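Local coordinates for protein inositol-3-phosphate synthase (Caenorhabditis elegans, PDB 1VKO) that belongs to the myo-inositol-1-phosphate synthase family and binds nicotinamide-adenine-dinucleotide on a Rossmann-like domain, at residues S205-G208 against D209-N212; G357-D360 against G361-L364. All blocks are in the same frame, centred on the assembly; numbering follows the deposited sequence.

Contact 1. Residues S205-G208 against D209-N212; sequences SNQG and DRAN. With NAD (nicotinamide-adenine-dinucleotide), chain G.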
ATOM      1  N   SER A 205      25.474 -19.819 -11.144  1.00 41.40           N
ATOM      2  CA  SER A 205      26.848 -20.163 -10.733  1.00 42.00           C
ATOM      3  C   SER A 205      27.098 -20.028  -9.204  1.00 40.01           C
ATOM      4  O   SER A 205      28.076 -20.583  -8.663  1.00 39.65           O
ATOM      5  CB  SER A 205      27.892 -19.405 -11.593  1.00 42.09           C
ATOM      6  OG  SER A 205      28.127 -18.093 -11.130  1.00 42.02           O
ATOM      7  N   ASN A 206      26.189 -19.346  -8.506  1.00 38.97           N
ATOM      8  CA  ASN A 206      26.327 -19.166  -7.058  1.00 42.17           C
ATOM      9  C   ASN A 206      26.010 -20.424  -6.184  1.00 39.85           C
ATOM     10  O   ASN A 206      26.137 -20.400  -4.946  1.00 37.55           O
ATOM     11  CB  ASN A 206      25.710 -17.808  -6.545  1.00 42.89           C
ATOM     12  CG  ASN A 206      24.183 -17.714  -6.714  1.00 44.62           C
ATOM     13  OD1 ASN A 206      23.447 -18.653  -6.358  1.00 36.06           O
ATOM     14  ND2 ASN A 206      23.697 -16.552  -7.227  1.00 24.11           N
ATOM     15  N   GLN A 207      25.675 -21.522  -6.864  1.00 37.08           N
ATOM     16  CA  GLN A 207      25.285 -22.774  -6.218  1.00 37.54           C
ATOM     17  C   GLN A 207      26.423 -23.792  -6.067  1.00 36.26           C
ATOM     18  O   GLN A 207      26.174 -24.896  -5.600  1.00 32.05           O
ATOM     19  CB  GLN A 207      24.109 -23.444  -6.976  1.00 38.94           C
ATOM     20  CG  GLN A 207      22.867 -22.549  -7.161  1.00 38.27           C
ATOM     21  CD  GLN A 207      22.119 -22.328  -5.859  1.00 41.37           C
ATOM     22  OE1 GLN A 207      21.861 -23.291  -5.097  1.00 32.85           O
ATOM     23  NE2 GLN A 207      21.772 -21.068  -5.588  1.00 31.47           N
ATOM     24  N   GLY A 208      27.648 -23.408  -6.446  1.00 36.95           N
ATOM     25  CA  GLY A 208      28.818 -24.307  -6.494  1.00 36.20           C
ATOM     26  C   GLY A 208      29.211 -24.856  -5.137  1.00 38.62           C
ATOM     27  O   GLY A 208      29.316 -26.070  -4.965  1.00 35.34           O
ATOM     28  N   ASP A 209      29.427 -23.937  -4.190  1.00 40.47           N
ATOM     29  CA  ASP A 209      29.589 -24.212  -2.747  1.00 44.17           C
ATOM     30  C   ASP A 209      28.647 -25.275  -2.137  1.00 43.07           C
ATOM     31  O   ASP A 209      29.062 -26.035  -1.252  1.00 42.97           O
ATOM     32  CB  ASP A 209      29.394 -22.904  -1.941  1.00 47.28           C
ATOM     33  CG  ASP A 209      30.708 -22.228  -1.547  1.00 55.77           C
ATOM     34  OD1 ASP A 209      31.770 -22.901  -1.563  1.00 67.61           O
ATOM     35  OD2 ASP A 209      30.759 -21.024  -1.180  1.00 55.99           O
ATOM     36  N   ARG A 210      27.391 -25.301  -2.584  1.00 39.18           N
ATOM     37  CA  ARG A 210      26.354 -26.147  -1.979  1.00 37.43           C
ATOM     38  C   ARG A 210      26.401 -27.595  -2.485  1.00 37.34           C
ATOM     39  O   ARG A 210      25.863 -28.511  -1.851  1.00 37.89           O
ATOM     40  CB  ARG A 210      24.973 -25.523  -2.234  1.00 38.96           C
ATOM     41  CG  ARG A 210      23.766 -26.291  -1.720  1.00 39.63           C
ATOM     42  CD  ARG A 210      22.453 -25.860  -2.349  1.00 34.10           C
ATOM     43  NE  ARG A 210      21.773 -24.888  -1.504  1.00 56.23           N
ATOM     44  CZ  ARG A 210      20.858 -25.182  -0.586  1.00 55.24           C
ATOM     45  NH1 ARG A 210      20.490 -26.448  -0.385  1.00 51.53           N
ATOM     46  NH2 ARG A 210      20.309 -24.198   0.127  1.00 54.77           N
ATOM     47  N   ALA A 211      27.068 -27.800  -3.611  1.00 35.97           N
ATOM     48  CA  ALA A 211      26.986 -29.054  -4.326  1.00 35.82           C
ATOM     49  C   ALA A 211      28.076 -30.030  -3.890  1.00 36.63           C
ATOM     50  O   ALA A 211      29.184 -30.008  -4.440  1.00 38.90           O
ATOM     51  CB  ALA A 211      27.043 -28.790  -5.823  1.00 37.94           C
ATOM     52  N   ASN A 212      27.757 -30.865  -2.888  1.00 32.80           N
ATOM     53  CA  ASN A 212      28.685 -31.824  -2.351  1.00 30.46           C
ATOM     54  C   ASN A 212      28.135 -33.260  -2.358  1.00 29.91           C
ATOM     55  O   ASN A 212      28.682 -34.138  -1.709  1.00 30.40           O
ATOM     56  CB  ASN A 212      29.078 -31.400  -0.937  1.00 32.82           C
ATOM     57  CG  ASN A 212      28.016 -31.744   0.121  1.00 38.03           C
ATOM     58  OD1 ASN A 212      26.876 -32.117  -0.189  1.00 43.37           O
ATOM     59  ND2 ASN A 212      28.405 -31.630   1.379  1.00 38.15           N
TER
HETATM   60  PA  NAD G 601      15.553 -24.048  -2.648  1.00 25.23           P
HETATM   61  O1A NAD G 601      16.866 -23.526  -2.988  1.00 15.07           O
HETATM   62  O2A NAD G 601      15.355 -23.913  -1.195  1.00 18.41           O
HETATM   63  O5B NAD G 601      15.490 -25.544  -3.171  1.00 28.60           O
HETATM   64  C5B NAD G 601      16.335 -25.970  -4.198  1.00 24.71           C
HETATM   65  C4B NAD G 601      17.013 -27.244  -3.729  1.00 16.86           C
HETATM   66  O4B NAD G 601      17.312 -28.028  -4.862  1.00 27.42           O
HETATM   67  C3B NAD G 601      18.317 -26.977  -3.032  1.00 19.58           C
HETATM   68  O3B NAD G 601      18.380 -27.970  -2.020  1.00 17.06           O
HETATM   69  C2B NAD G 601      19.394 -27.322  -4.021  1.00 17.79           C
HETATM   70  O2B NAD G 601      20.363 -28.045  -3.264  1.00 24.24           O
HETATM   71  C1B NAD G 601      18.679 -28.312  -4.935  1.00 17.26           C
HETATM   72  N9A NAD G 601      19.152 -28.507  -6.330  1.00 16.04           N
HETATM   73  C8A NAD G 601      19.647 -27.609  -7.226  1.00 29.17           C
HETATM   74  N7A NAD G 601      19.962 -28.272  -8.361  1.00 22.19           N
HETATM   75  C5A NAD G 601      19.690 -29.584  -8.233  1.00 27.77           C
HETATM   76  C6A NAD G 601      19.853 -30.706  -9.064  1.00 32.19           C
HETATM   77  N6A NAD G 601      20.422 -30.652 -10.280  1.00 28.02           N
HETATM   78  N1A NAD G 601      19.485 -31.937  -8.587  1.00 14.67           N
HETATM   79  C2A NAD G 601      19.000 -32.078  -7.319  1.00 25.60           C
HETATM   80  N3A NAD G 601      18.891 -30.986  -6.519  1.00 14.80           N
HETATM   81  C4A NAD G 601      19.212 -29.747  -6.948  1.00 27.36           C
HETATM   82  O3  NAD G 601      14.372 -23.320  -3.486  1.00 18.80           O
HETATM   83  PN  NAD G 601      12.847 -23.631  -3.151  1.00 17.82           P
HETATM   84  O1N NAD G 601      12.803 -24.981  -2.528  1.00 34.71           O
HETATM   85  O2N NAD G 601      12.318 -22.483  -2.410  1.00 16.31           O
HETATM   86  O5D NAD G 601      12.111 -23.837  -4.582  1.00 21.97           O
HETATM   87  C5D NAD G 601      12.679 -24.665  -5.581  1.00 24.86           C
HETATM   88  C4D NAD G 601      12.189 -24.361  -7.010  1.00 24.67           C
HETATM   89  O4D NAD G 601      10.788 -24.237  -7.033  1.00 27.08           O
HETATM   90  C3D NAD G 601      12.752 -23.065  -7.605  1.00 23.94           C
HETATM   91  O3D NAD G 601      13.059 -23.289  -8.952  1.00 29.51           O
HETATM   92  C2D NAD G 601      11.558 -22.145  -7.625  1.00 31.80           C
HETATM   93  O2D NAD G 601      11.542 -21.192  -8.676  1.00 36.09           O
HETATM   94  C1D NAD G 601      10.439 -23.129  -7.833  1.00 28.92           C
HETATM   95  N1N NAD G 601       9.221 -22.419  -7.458  1.00 25.40           N
HETATM   96  C2N NAD G 601       9.055 -21.984  -6.181  1.00 13.40           C
HETATM   97  C3N NAD G 601       7.909 -21.291  -5.860  1.00 19.34           C
HETATM   98  C7N NAD G 601       7.603 -21.182  -4.414  1.00 25.56           C
HETATM   99  O7N NAD G 601       8.591 -21.705  -3.546  1.00 31.73           O
HETATM  100  N7N NAD G 601       6.448 -20.639  -4.010  1.00 25.15           N
HETATM  101  C4N NAD G 601       6.910 -21.047  -6.823  1.00 16.31           C
HETATM  102  C5N NAD G 601       7.108 -21.481  -8.115  1.00 15.55           C
HETATM  103  C6N NAD G 601       8.288 -22.170  -8.434  1.00 18.21           C

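Contact 2. Residues G357-D360 against G361-L364; sequences GNND and GKNL. With NAD (nicotinamide-adenine-dinucleotide), chain G.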
ATOM      1  N   GLY A 357      14.535 -13.732   0.133  1.00 34.53           N
ATOM      2  CA  GLY A 357      15.897 -13.916   0.596  1.00 33.57           C
ATOM      3  C   GLY A 357      16.294 -15.348   0.766  1.00 35.40           C
ATOM      4  O   GLY A 357      17.336 -15.614   1.358  1.00 34.24           O
ATOM      5  N   ASN A 358      15.459 -16.263   0.252  1.00 36.13           N
ATOM      6  CA  ASN A 358      15.693 -17.703   0.366  1.00 33.71           C
ATOM      7  C   ASN A 358      16.686 -18.177  -0.710  1.00 36.02           C
ATOM      8  O   ASN A 358      17.210 -17.326  -1.452  1.00 36.86           O
ATOM      9  CB  ASN A 358      14.368 -18.509   0.445  1.00 32.90           C
ATOM     10  CG  ASN A 358      13.422 -18.296  -0.750  1.00 39.37           C
ATOM     11  OD1 ASN A 358      13.791 -17.765  -1.807  1.00 35.49           O
ATOM     12  ND2 ASN A 358      12.180 -18.733  -0.574  1.00 39.28           N
ATOM     13  N   ASN A 359      16.979 -19.487  -0.794  1.00 35.38           N
ATOM     14  CA  ASN A 359      17.858 -19.995  -1.864  1.00 36.87           C
ATOM     15  C   ASN A 359      17.256 -19.894  -3.261  1.00 38.84           C
ATOM     16  O   ASN A 359      18.000 -19.872  -4.260  1.00 41.14           O
ATOM     17  CB  ASN A 359      18.354 -21.425  -1.637  1.00 37.50           C
ATOM     18  CG  ASN A 359      19.515 -21.797  -2.579  1.00 38.42           C
ATOM     19  OD1 ASN A 359      20.518 -21.080  -2.648  1.00 36.69           O
ATOM     20  ND2 ASN A 359      19.370 -22.907  -3.318  1.00 31.59           N
ATOM     21  N   ASP A 360      15.923 -19.858  -3.324  1.00 39.03           N
ATOM     22  CA  ASP A 360      15.197 -19.628  -4.577  1.00 39.70           C
ATOM     23  C   ASP A 360      15.593 -18.238  -5.143  1.00 40.07           C
ATOM     24  O   ASP A 360      15.995 -18.141  -6.310  1.00 40.72           O
ATOM     25  CB  ASP A 360      13.664 -19.814  -4.371  1.00 39.53           C
ATOM     26  CG  ASP A 360      12.841 -19.632  -5.666  1.00 44.58           C
ATOM     27  OD1 ASP A 360      13.391 -19.852  -6.788  1.00 43.43           O
ATOM     28  OD2 ASP A 360      11.631 -19.256  -5.657  1.00 43.09           O
ATOM     29  N   GLY A 361      15.534 -17.190  -4.310  1.00 38.77           N
ATOM     30  CA  GLY A 361      15.919 -15.832  -4.729  1.00 37.09           C
ATOM     31  C   GLY A 361      17.386 -15.648  -5.125  1.00 35.77           C
ATOM     32  O   GLY A 361      17.700 -14.972  -6.135  1.00 28.97           O
ATOM     33  N   LYS A 362      18.278 -16.239  -4.324  1.00 34.16           N
ATOM     34  CA  LYS A 362      19.727 -16.214  -4.575  1.00 37.49           C
ATOM     35  C   LYS A 362      20.080 -16.870  -5.932  1.00 39.09           C
ATOM     36  O   LYS A 362      21.028 -16.436  -6.633  1.00 39.51           O
ATOM     37  CB  LYS A 362      20.457 -16.902  -3.415  1.00 37.75           C
ATOM     38  CG  LYS A 362      21.990 -16.901  -3.459  1.00 44.96           C
ATOM     39  CD  LYS A 362      22.521 -17.850  -2.362  1.00 46.60           C
ATOM     40  CE  LYS A 362      23.868 -18.465  -2.717  1.00 48.76           C
ATOM     41  NZ  LYS A 362      24.999 -17.901  -1.894  1.00 40.67           N
ATOM     42  N   ASN A 363      19.304 -17.893  -6.301  1.00 38.25           N
ATOM     43  CA  ASN A 363      19.405 -18.523  -7.626  1.00 41.52           C
ATOM     44  C   ASN A 363      18.881 -17.643  -8.780  1.00 42.32           C
ATOM     45  O   ASN A 363      19.488 -17.564  -9.855  1.00 42.30           O
ATOM     46  CB  ASN A 363      18.687 -19.892  -7.648  1.00 41.13           C
ATOM     47  CG  ASN A 363      19.086 -20.738  -8.864  1.00 41.54           C
ATOM     48  OD1 ASN A 363      20.279 -21.031  -9.068  1.00 31.40           O
ATOM     49  ND2 ASN A 363      18.100 -21.122  -9.671  1.00 25.06           N
ATOM     50  N   LEU A 364      17.748 -16.989  -8.545  1.00 44.73           N
ATOM     51  CA  LEU A 364      17.161 -16.055  -9.509  1.00 46.52           C
ATOM     52  C   LEU A 364      17.848 -14.679  -9.507  1.00 46.49           C
ATOM     53  O   LEU A 364      17.343 -13.754 -10.161  1.00 47.16           O
ATOM     54  CB  LEU A 364      15.641 -15.928  -9.276  1.00 47.17           C
ATOM     55  CG  LEU A 364      14.889 -17.265  -9.132  1.00 50.38           C
ATOM     56  CD1 LEU A 364      13.596 -17.092  -8.318  1.00 54.64           C
ATOM     57  CD2 LEU A 364      14.622 -17.916 -10.505  1.00 54.17           C
TER
HETATM   58  PA  NAD G 601      15.553 -24.048  -2.648  1.00 25.23           P
HETATM   59  O1A NAD G 601      16.866 -23.526  -2.988  1.00 15.07           O
HETATM   60  O2A NAD G 601      15.355 -23.913  -1.195  1.00 18.41           O
HETATM   61  O5B NAD G 601      15.490 -25.544  -3.171  1.00 28.60           O
HETATM   62  C5B NAD G 601      16.335 -25.970  -4.198  1.00 24.71           C
HETATM   63  C4B NAD G 601      17.013 -27.244  -3.729  1.00 16.86           C
HETATM   64  O4B NAD G 601      17.312 -28.028  -4.862  1.00 27.42           O
HETATM   65  C3B NAD G 601      18.317 -26.977  -3.032  1.00 19.58           C
HETATM   66  O3B NAD G 601      18.380 -27.970  -2.020  1.00 17.06           O
HETATM   67  C2B NAD G 601      19.394 -27.322  -4.021  1.00 17.79           C
HETATM   68  O2B NAD G 601      20.363 -28.045  -3.264  1.00 24.24           O
HETATM   69  C1B NAD G 601      18.679 -28.312  -4.935  1.00 17.26           C
HETATM   70  N9A NAD G 601      19.152 -28.507  -6.330  1.00 16.04           N
HETATM   71  C8A NAD G 601      19.647 -27.609  -7.226  1.00 29.17           C
HETATM   72  N7A NAD G 601      19.962 -28.272  -8.361  1.00 22.19           N
HETATM   73  C5A NAD G 601      19.690 -29.584  -8.233  1.00 27.77           C
HETATM   74  C6A NAD G 601      19.853 -30.706  -9.064  1.00 32.19           C
HETATM   75  N6A NAD G 601      20.422 -30.652 -10.280  1.00 28.02           N
HETATM   76  N1A NAD G 601      19.485 -31.937  -8.587  1.00 14.67           N
HETATM   77  C2A NAD G 601      19.000 -32.078  -7.319  1.00 25.60           C
HETATM   78  N3A NAD G 601      18.891 -30.986  -6.519  1.00 14.80           N
HETATM   79  C4A NAD G 601      19.212 -29.747  -6.948  1.00 27.36           C
HETATM   80  O3  NAD G 601      14.372 -23.320  -3.486  1.00 18.80           O
HETATM   81  PN  NAD G 601      12.847 -23.631  -3.151  1.00 17.82           P
HETATM   82  O1N NAD G 601      12.803 -24.981  -2.528  1.00 34.71           O
HETATM   83  O2N NAD G 601      12.318 -22.483  -2.410  1.00 16.31           O
HETATM   84  O5D NAD G 601      12.111 -23.837  -4.582  1.00 21.97           O
HETATM   85  C5D NAD G 601      12.679 -24.665  -5.581  1.00 24.86           C
HETATM   86  C4D NAD G 601      12.189 -24.361  -7.010  1.00 24.67           C
HETATM   87  O4D NAD G 601      10.788 -24.237  -7.033  1.00 27.08           O
HETATM   88  C3D NAD G 601      12.752 -23.065  -7.605  1.00 23.94           C
HETATM   89  O3D NAD G 601      13.059 -23.289  -8.952  1.00 29.51           O
HETATM   90  C2D NAD G 601      11.558 -22.145  -7.625  1.00 31.80           C
HETATM   91  O2D NAD G 601      11.542 -21.192  -8.676  1.00 36.09           O
HETATM   92  C1D NAD G 601      10.439 -23.129  -7.833  1.00 28.92           C
HETATM   93  N1N NAD G 601       9.221 -22.419  -7.458  1.00 25.40           N
HETATM   94  C2N NAD G 601       9.055 -21.984  -6.181  1.00 13.40           C
HETATM   95  C3N NAD G 601       7.909 -21.291  -5.860  1.00 19.34           C
HETATM   96  C7N NAD G 601       7.603 -21.182  -4.414  1.00 25.56           C
HETATM   97  O7N NAD G 601       8.591 -21.705  -3.546  1.00 31.73           O
HETATM   98  N7N NAD G 601       6.448 -20.639  -4.010  1.00 25.15           N
HETATM   99  C4N NAD G 601       6.910 -21.047  -6.823  1.00 16.31           C
HETATM  100  C5N NAD G 601       7.108 -21.481  -8.115  1.00 15.55           C
HETATM  101  C6N NAD G 601       8.288 -22.170  -8.434  1.00 18.21           C
HETATM  102  O   HOH W   1      15.356 -21.280  -7.952  1.00 29.24           O

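Contact 1. Residues S205-G208 against D209-N212
The guanidinium of Arg210 and the side-chain amide of Gln207 run alongside each other in the same direction, with their planes only 20° apart. One face of the guanidinium is covered by the adenosine ribose of NAD, whose C3B stands 4.0 Å from CZ of Arg210. Gln207 OE1 reaches the group obliquely and rests 3.8 Å from Arg210 CD, a van der Waals approach. The arginine chain leaves the backbone with CG anti to the N (chi1 178°) and bends at its third torsion, which turns the planar end over the sugar. There Arg210 NH1 meets both ribose hydroxyls: its bond to NAD O2B is weak, at 3.3 Å and 131°, and NAD O3B is its closest ligand atom at 3.1 Å.

Gln207 is fixed at both ends of its amide. Gln207 NE2 donates to Asn206 OD1 over 3.0 Å, almost in line with that C=O, while OE1 accepts from Asn359 of helix 359-363. Its chain bends at chi2, which brings the amide back alongside the arginine.

The backbone supplies a tight turn following the 3-10 segment 205-207. Arg210 N donates to Gln207 O and Ala211 N to Gly208 O, the latter 3.1 Å long. These successive three-residue spacings bring Ala211 CB to 3.6 Å from Gly208 O.

Arg172 approaches NH1 of Arg210, so two like charges lie close beside the cofactor. With its one ribose bond weak, the arginine appears to be positioned as much by packing against the sugar and the Gln207 amide as by hydrogen bonding, and its charge would probably add to a positive potential along this part of the NAD pocket.

Contact 2. Residues G357-D360 against G361-L364
Asn359 and Lys362 cross obliquely, the amide oxygen OD1 of the first resting 3.8 Å from CD of the second. Chi1 of Asn359 is extended (-166°), which carries the amide to the adenosine-side phosphate of NAD, where Asn359 ND2 donates to NAD O1A over 2.6 Å.

Asp360 directs its carboxylate to the nicotinamide ribose of NAD. Asp360 OD1 accepts a weak bond from NAD O2D at 3.0 Å and a firmer one, 2.7 Å, from a water that in turn accepts from Asn363 ND2. The stronger partner of that amide nitrogen is Thr251 O. Leu364 packs its CD1 against the same carboxylate oxygen.

At the helix start, Asn358 is the N-cap: its side chain turns back, chi1 58°, and OD1 takes the N-H of Gly361 over 3.1 Å at 156°. The i to i+4 bonds then begin with Lys362 N to Asn358 O, and continue through Asn363 N to Asn359 O and Leu364 N to Asp360 O.

This short helix, 359-363, follows directly on strand 346-356 of the mixed sheet. Asn358 ND2 is bonded to Asp412 and Gly357 to the backbone of Ala411, both just before strand 413-423, while near the other end of the helix Asn363 OD1 accepts from Ala204 N in the loop leading to helix 220-238.

Overall arrangement
Contact 1 lies at the surface, in the loop between helices 178-188 and 220-238, whereas contact 2 is largely buried and spans the short helix 359-363; their centres are 13 Å apart. They nevertheless join directly: besides the link between the Gln207 and Asn359 amides, Asn206 ND2 lies 2.7 Å from Lys362 O, a probable hydrogen bond. Each reaches the same NAD at different points, contact 1 at the adenosine ribose through a cationic group, contact 2 at a phosphate and the nicotinamide ribose through an amide and a carboxylate. The backbones also differ, with i to i+3 turns in 205-212 and a capped i to i+4 helix in 357-364.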